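Local atomic coordinates of F5/8 type C domain protein (Clostridium perfringens, PDB entry 7JRM), a protein that probably binds host glycans through its carbohydrate-binding module, as part of ZmpB, an O-glycopeptidase that recognises and cleaves mucins. Residues R154-A157 with D158-V161; Y229-S232 with E233-A237; K434-S438 with G439-V443. One frame throughout, in Å; residues are numbered along the deposited sequence.

Contact 1 of 3, residues R154-A157 with D158-V161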
loop_
_atom_site.group_PDB
_atom_site.type_symbol
_atom_site.label_atom_id
_atom_site.label_comp_id
_atom_site.label_asym_id
_atom_site.label_seq_id
_atom_site.Cartn_x
_atom_site.Cartn_y
_atom_site.Cartn_z
ATOM N N ARG A 154 25.060 22.987 27.113
ATOM C CA ARG A 154 25.821 22.176 28.056
ATOM C C ARG A 154 27.274 22.615 28.189
ATOM O O ARG A 154 27.969 22.115 29.081
ATOM C CB ARG A 154 25.763 20.703 27.644
ATOM C CG ARG A 154 24.392 20.065 27.811
ATOM C CD ARG A 154 23.755 20.458 29.136
ATOM N NE ARG A 154 24.447 19.866 30.277
ATOM C CZ ARG A 154 24.035 19.972 31.537
ATOM N NH1 ARG A 154 24.726 19.402 32.515
ATOM N NH2 ARG A 154 22.931 20.650 31.819
ATOM N N HIS A 155 27.751 23.526 27.338
ATOM C CA HIS A 155 29.132 23.983 27.438
ATOM C C HIS A 155 29.394 24.755 28.726
ATOM O O HIS A 155 30.548 24.830 29.164
ATOM C CB HIS A 155 29.487 24.847 26.224
ATOM C CG HIS A 155 30.845 25.473 26.298
ATOM N ND1 HIS A 155 31.992 24.811 25.917
ATOM C CD2 HIS A 155 31.237 26.703 26.704
ATOM C CE1 HIS A 155 33.034 25.605 26.089
ATOM N NE2 HIS A 155 32.603 26.760 26.565
ATOM N N VAL A 156 28.357 25.315 29.346
ATOM C CA VAL A 156 28.519 26.093 30.568
ATOM C C VAL A 156 27.970 25.313 31.755
ATOM O O VAL A 156 27.471 25.899 32.722
ATOM C CB VAL A 156 27.832 27.467 30.446
ATOM C CG1 VAL A 156 28.554 28.330 29.424
ATOM C CG2 VAL A 156 26.369 27.298 30.068
ATOM N N ALA A 157 28.069 23.982 31.695
ATOM C CA ALA A 157 27.565 23.135 32.771
ATOM C C ALA A 157 28.321 23.318 34.080
ATOM O O ALA A 157 27.842 22.851 35.119
ATOM C CB ALA A 157 27.619 21.665 32.350
ATOM N N ASP A 158 29.478 23.981 34.061
ATOM C CA ASP A 158 30.276 24.204 35.259
ATOM C C ASP A 158 30.261 25.660 35.713
ATOM O O ASP A 158 31.030 26.026 36.608
ATOM C CB ASP A 158 31.718 23.748 35.023
ATOM C CG ASP A 158 32.306 24.301 33.733
ATOM O OD1 ASP A 158 33.309 23.737 33.248
ATOM O OD2 ASP A 158 31.770 25.297 33.203
ATOM N N LYS A 159 29.403 26.494 35.128
ATOM C CA LYS A 159 29.424 27.929 35.373
ATOM C C LYS A 159 28.467 28.373 36.474
ATOM O O LYS A 159 28.448 29.563 36.810
ATOM C CB LYS A 159 29.108 28.683 34.078
ATOM C CG LYS A 159 30.186 28.550 33.015
ATOM C CD LYS A 159 31.569 28.826 33.584
ATOM C CE LYS A 159 32.633 28.780 32.500
ATOM N NZ LYS A 159 33.930 29.335 32.975
ATOM N N LYS A 160 27.665 27.456 37.022
ATOM C CA LYS A 160 26.811 27.706 38.182
ATOM C C LYS A 160 25.690 28.709 37.920
ATOM O O LYS A 160 24.517 28.410 38.169
ATOM C CB LYS A 160 27.651 28.184 39.372
ATOM C CG LYS A 160 28.630 27.156 39.911
ATOM C CD LYS A 160 29.426 27.723 41.077
ATOM C CE LYS A 160 30.417 26.708 41.624
ATOM N NZ LYS A 160 31.311 26.170 40.563
ATOM N N VAL A 161 26.033 29.904 37.426
ATOM C CA VAL A 161 25.102 31.029 37.440
ATOM C C VAL A 161 24.274 31.154 36.166
ATOM O O VAL A 161 23.502 32.114 36.040
ATOM C CB VAL A 161 25.855 32.354 37.677
ATOM C CG1 VAL A 161 26.591 32.314 39.006
ATOM C CG2 VAL A 161 26.818 32.627 36.531
HETATM O O HOH W 1 27.555 24.233 37.243
#
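Val-156 and Lys-159 meet at the two ends of a type I beta turn, their side chains crossing at about a right angle. The contact is made at the root of both: CB of Val-156 lies 3.6 Å from CG of Lys-159, and Val-156 CG1 reaches the same methylene at 4.0 Å. With CG anti to its carbonyl carbon (chi1 -67°) and a further bend at chi2, the lysine chain lies against the valine before leading away, and its ammonium group makes a cation-pi contact with Trp-213. Between the same two residues, Lys-159 N donates to Val-156 O over 3.1 Å with an N-H...O angle of 160°. Beyond the turn, one water bridges the chain: it donates to Ala-157 O at 2.6 Å and accepts from Lys-160 N. The loop joins strands 145-152 and 163-170 of the NPCBM domain, with the Val-156 side chain about 10 Å from the bound calcium. Its chemistry implies a turn fixed mainly by backbone polar bonds, where Lys-159 packs its CB and CG on the buried valine and turns its charge to the indole of Trp-213.

Contact 2 of 3, residues Y229-S232 with E233-A237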
loop_
_atom_site.group_PDB
_atom_site.type_symbol
_atom_site.label_atom_id
_atom_site.label_comp_id
_atom_site.label_asym_id
_atom_site.label_seq_id
_atom_site.Cartn_x
_atom_site.Cartn_y
_atom_site.Cartn_z
ATOM N N TYR A 229 -2.159 17.941 1.285
ATOM C CA TYR A 229 -2.984 16.855 0.782
ATOM C C TYR A 229 -3.916 16.397 1.893
ATOM O O TYR A 229 -3.733 16.730 3.067
ATOM C CB TYR A 229 -2.129 15.683 0.283
ATOM C CG TYR A 229 -1.405 14.955 1.395
ATOM C CD1 TYR A 229 -0.207 15.439 1.902
ATOM C CD2 TYR A 229 -1.925 13.790 1.946
ATOM C CE1 TYR A 229 0.456 14.783 2.922
ATOM C CE2 TYR A 229 -1.271 13.128 2.966
ATOM C CZ TYR A 229 -0.081 13.629 3.449
ATOM O OH TYR A 229 0.576 12.972 4.464
ATOM N N ASP A 230 -4.926 15.618 1.512
ATOM C CA ASP A 230 -5.834 14.998 2.470
ATOM C C ASP A 230 -6.163 13.600 1.975
ATOM O O ASP A 230 -6.662 13.439 0.857
ATOM C CB ASP A 230 -7.112 15.822 2.654
ATOM C CG ASP A 230 -7.787 15.556 3.988
ATOM O OD1 ASP A 230 -7.619 14.445 4.531
ATOM O OD2 ASP A 230 -8.487 16.459 4.493
ATOM N N ALA A 231 -5.882 12.596 2.803
ATOM C CA ALA A 231 -6.104 11.202 2.453
ATOM C C ALA A 231 -7.361 10.628 3.092
ATOM O O ALA A 231 -7.594 9.419 2.995
ATOM C CB ALA A 231 -4.887 10.362 2.848
ATOM N N SER A 232 -8.181 11.467 3.731
ATOM C CA SER A 232 -9.353 10.962 4.441
ATOM C C SER A 232 -10.387 10.390 3.478
ATOM O O SER A 232 -10.976 9.336 3.748
ATOM C CB SER A 232 -9.969 12.073 5.292
ATOM O OG SER A 232 -9.022 12.599 6.206
ATOM N N GLU A 233 -10.621 11.066 2.351
ATOM C CA GLU A 233 -11.611 10.579 1.396
ATOM C C GLU A 233 -11.140 9.303 0.710
ATOM O O GLU A 233 -11.930 8.373 0.510
ATOM C CB GLU A 233 -11.924 11.662 0.363
ATOM C CG GLU A 233 -12.757 12.811 0.906
ATOM C CD GLU A 233 -14.148 12.376 1.325
ATOM O OE1 GLU A 233 -14.950 12.007 0.440
ATOM O OE2 GLU A 233 -14.439 12.400 2.539
ATOM N N LEU A 234 -9.859 9.241 0.339
ATOM C CA LEU A 234 -9.332 8.026 -0.275
ATOM C C LEU A 234 -9.313 6.873 0.718
ATOM O O LEU A 234 -9.616 5.729 0.357
ATOM C CB LEU A 234 -7.933 8.280 -0.835
ATOM C CG LEU A 234 -7.281 7.077 -1.521
ATOM C CD1 LEU A 234 -8.155 6.585 -2.664
ATOM C CD2 LEU A 234 -5.885 7.416 -2.015
ATOM N N ASN A 235 -8.956 7.153 1.976
ATOM C CA ASN A 235 -9.002 6.121 3.007
ATOM C C ASN A 235 -10.422 5.602 3.199
ATOM O O ASN A 235 -10.629 4.402 3.414
ATOM C CB ASN A 235 -8.455 6.667 4.326
ATOM C CG ASN A 235 -7.098 6.093 4.677
ATOM O OD1 ASN A 235 -6.871 4.888 4.562
ATOM N ND2 ASN A 235 -6.186 6.955 5.112
ATOM N N LYS A 236 -11.411 6.494 3.122
ATOM C CA LYS A 236 -12.801 6.083 3.286
ATOM C C LYS A 236 -13.249 5.175 2.147
ATOM O O LYS A 236 -13.935 4.172 2.378
ATOM C CB LYS A 236 -13.698 7.317 3.377
ATOM C CG LYS A 236 -15.139 7.022 3.755
ATOM C CD LYS A 236 -15.942 8.309 3.867
ATOM C CE LYS A 236 -17.436 8.036 3.827
ATOM N NZ LYS A 236 -17.885 7.598 2.477
ATOM N N ALA A 237 -12.869 5.507 0.911
ATOM C CA ALA A 237 -13.271 4.691 -0.230
ATOM C C ALA A 237 -12.567 3.341 -0.238
ATOM O O ALA A 237 -13.158 2.339 -0.656
ATOM C CB ALA A 237 -12.996 5.441 -1.533
HETATM O O HOH W 2 -8.413 11.706 -0.016
HETATM O O HOH W 3 -6.746 9.988 6.461
#
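Glu-233 sits in the first turn of helix 232-242, which the Ala-231 and Ser-232 carbonyls tie together, and Glu-233 O receives the amide of Ala-237. Leu-234 comes next. Its CB is 4.0 Å from Ala-231 O, its side chain is buried against helices 251-270 and 273-288, and Leu-234 N donates at 2.9 Å to a water that in turn donates to Asp-230 O. Asn-235 N bonds to Ala-231 O at 2.8 Å, with an N-H...O angle of 158°. Its CB points back toward the start of the helix, 3.2 Å from that same oxygen, while ND2 shares a second, weakly held water with Ser-232 OG. Lys-236 repeats the pattern, N to Ser-232 O at 2.9 Å, and sends NZ away to a salt bridge with Glu-240. Ala-231 is the N-cap; Asp-230, one residue earlier, makes an Asx turn, its OD1 accepting Ser-232 N at 3.1 Å. Ser-232 OG, beside its own N (chi1 -57°), reaches the same OD1 on the syn side. One carboxylate oxygen and one water thus satisfy two first-turn amides, and the aspartate's negative charge, near the helix N-terminus, would probably interact favourably with the helix dipole.

Contact 3 of 3, residues K434-S438 with G439-V443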
loop_
_atom_site.group_PDB
_atom_site.type_symbol
_atom_site.label_atom_id
_atom_site.label_comp_id
_atom_site.label_asym_id
_atom_site.label_seq_id
_atom_site.Cartn_x
_atom_site.Cartn_y
_atom_site.Cartn_z
ATOM N N LYS A 434 0.959 -39.182 -55.240
ATOM C CA LYS A 434 1.037 -39.643 -56.623
ATOM C C LYS A 434 1.744 -40.988 -56.732
ATOM O O LYS A 434 1.385 -41.808 -57.585
ATOM C CB LYS A 434 1.747 -38.603 -57.487
ATOM C CG LYS A 434 0.988 -37.295 -57.641
ATOM C CD LYS A 434 1.889 -36.198 -58.189
ATOM C CE LYS A 434 3.149 -36.040 -57.352
ATOM N NZ LYS A 434 2.848 -35.523 -55.987
ATOM N N ASP A 435 2.742 -41.232 -55.887
ATOM C CA ASP A 435 3.538 -42.450 -55.937
ATOM C C ASP A 435 3.011 -43.543 -55.016
ATOM O O ASP A 435 3.671 -44.576 -54.860
ATOM C CB ASP A 435 4.995 -42.139 -55.584
ATOM C CG ASP A 435 5.134 -41.417 -54.255
ATOM O OD1 ASP A 435 6.279 -41.107 -53.862
ATOM O OD2 ASP A 435 4.100 -41.154 -53.605
ATOM N N LEU A 436 1.846 -43.345 -54.407
ATOM C CA LEU A 436 1.322 -44.283 -53.427
ATOM C C LEU A 436 0.436 -45.323 -54.096
ATOM O O LEU A 436 -0.346 -45.006 -54.996
ATOM C CB LEU A 436 0.530 -43.545 -52.348
ATOM C CG LEU A 436 1.335 -43.170 -51.104
ATOM C CD1 LEU A 436 0.565 -42.190 -50.226
ATOM C CD2 LEU A 436 1.719 -44.419 -50.333
ATOM N N SER A 437 0.566 -46.570 -53.650
ATOM C CA SER A 437 -0.296 -47.634 -54.138
ATOM C C SER A 437 -1.724 -47.425 -53.644
ATOM O O SER A 437 -1.963 -46.792 -52.613
ATOM C CB SER A 437 0.223 -48.998 -53.682
ATOM O OG SER A 437 1.591 -49.162 -54.015
ATOM N N SER A 438 -2.678 -47.968 -54.398
ATOM C CA SER A 438 -4.085 -47.803 -54.055
ATOM C C SER A 438 -4.407 -48.538 -52.760
ATOM O O SER A 438 -4.028 -49.699 -52.581
ATOM C CB SER A 438 -4.968 -48.314 -55.192
ATOM O OG SER A 438 -5.330 -47.260 -56.068
ATOM N N GLY A 439 -5.100 -47.862 -51.862
ATOM C CA GLY A 439 -5.484 -48.460 -50.598
ATOM C C GLY A 439 -5.704 -47.397 -49.543
ATOM O O GLY A 439 -5.625 -46.197 -49.802
ATOM N N LEU A 440 -5.983 -47.872 -48.332
ATOM C CA LEU A 440 -6.239 -47.004 -47.192
ATOM C C LEU A 440 -4.943 -46.705 -46.450
ATOM O O LEU A 440 -4.085 -47.578 -46.293
ATOM C CB LEU A 440 -7.248 -47.651 -46.241
ATOM C CG LEU A 440 -8.118 -46.710 -45.404
ATOM C CD1 LEU A 440 -8.378 -45.404 -46.141
ATOM C CD2 LEU A 440 -9.426 -47.389 -45.028
ATOM N N TYR A 441 -4.810 -45.462 -45.991
ATOM C CA TYR A 441 -3.619 -45.024 -45.280
ATOM C C TYR A 441 -4.026 -44.205 -44.066
ATOM O O TYR A 441 -5.028 -43.487 -44.089
ATOM C CB TYR A 441 -2.695 -44.199 -46.184
ATOM C CG TYR A 441 -2.054 -45.003 -47.291
ATOM C CD1 TYR A 441 -2.708 -45.204 -48.498
ATOM C CD2 TYR A 441 -0.798 -45.568 -47.123
ATOM C CE1 TYR A 441 -2.127 -45.942 -49.511
ATOM C CE2 TYR A 441 -0.209 -46.308 -48.129
ATOM C CZ TYR A 441 -0.877 -46.491 -49.321
ATOM O OH TYR A 441 -0.290 -47.227 -50.325
ATOM N N GLY A 442 -3.234 -44.319 -43.005
ATOM C CA GLY A 442 -3.478 -43.587 -41.778
ATOM C C GLY A 442 -2.348 -42.619 -41.487
ATOM O O GLY A 442 -1.187 -42.883 -41.800
ATOM N N VAL A 443 -2.702 -41.487 -40.885
ATOM C CA VAL A 443 -1.747 -40.449 -40.513
ATOM C C VAL A 443 -1.791 -40.296 -39.000
ATOM O O VAL A 443 -2.847 -39.989 -38.434
ATOM C CB VAL A 443 -2.052 -39.113 -41.209
ATOM C CG1 VAL A 443 -1.019 -38.065 -40.824
ATOM C CG2 VAL A 443 -2.099 -39.299 -42.718
#
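A tyrosine corner closes the loop that leads from strand 428-432 into strand 440-449, near the C-terminal end of the chain. The sequence from Leu-436 to Tyr-441 follows the familiar Leu-x-Pro-Gly-x-Tyr pattern of this motif, with Ser-438 in the place of the proline. Tyr-441, the second residue of its strand, carries its ring back across the arch to the residue four places earlier, and its hydroxyl OH donates to Ser-437 O at 2.9 Å. CG anti to the carbonyl carbon (chi1 -68°) swings the phenol over the preceding loop. The Ser-437 carbonyl oxygen meets the ring at its edge, close to the ring plane, 3.2 Å from Tyr-441 CE1. On the acceptor side, the hydroxyl stands 36° out of the Ser-437 carbonyl plane, with a C=O...O angle of 118°. Leu-436 supplies the apolar half of the contact, its side chain running antiparallel alongside that of the tyrosine. Both also touch Ile-420 and Phe-460 of the same sheet, and the Tyr-441 and Phe-460 rings meet with their planes nearly parallel. Gly-439 is extended, at a phi that glycine alone readily adopts and where a CB would run into Ser-438 O, and it pairs through backbone bonds with Val-462. Tyr-441 is a buried residue, and its hydroxyl takes its acceptor from the loop just before the strand, while CD2 of Leu-436 packs 3.5 Å from Tyr-441 CZ and equally close to CE2 and OH.

How the contacts relate
The three contacts lie in series along an elongated chain and share no structural element; the centres of contacts 1 and 3 are 113 Å apart, on opposite sides of the chain's centre. All are surface contacts, yet each has one buried residue among those that touch: Val-156 in contact 1, Leu-234 in contact 2 and Tyr-441 in contact 3. Contact 1 shapes a loop between strands of the calcium-bearing NPCBM domain, contact 2 starts a helix packed on two others, and contact 3 leads into a strand of the C-terminal mixed sheet. Backbone bonds dominate the first two, joined in contact 2 by an Asx turn, whereas contact 3 relies on a side-chain hydroxyl reaching a main-chain carbonyl.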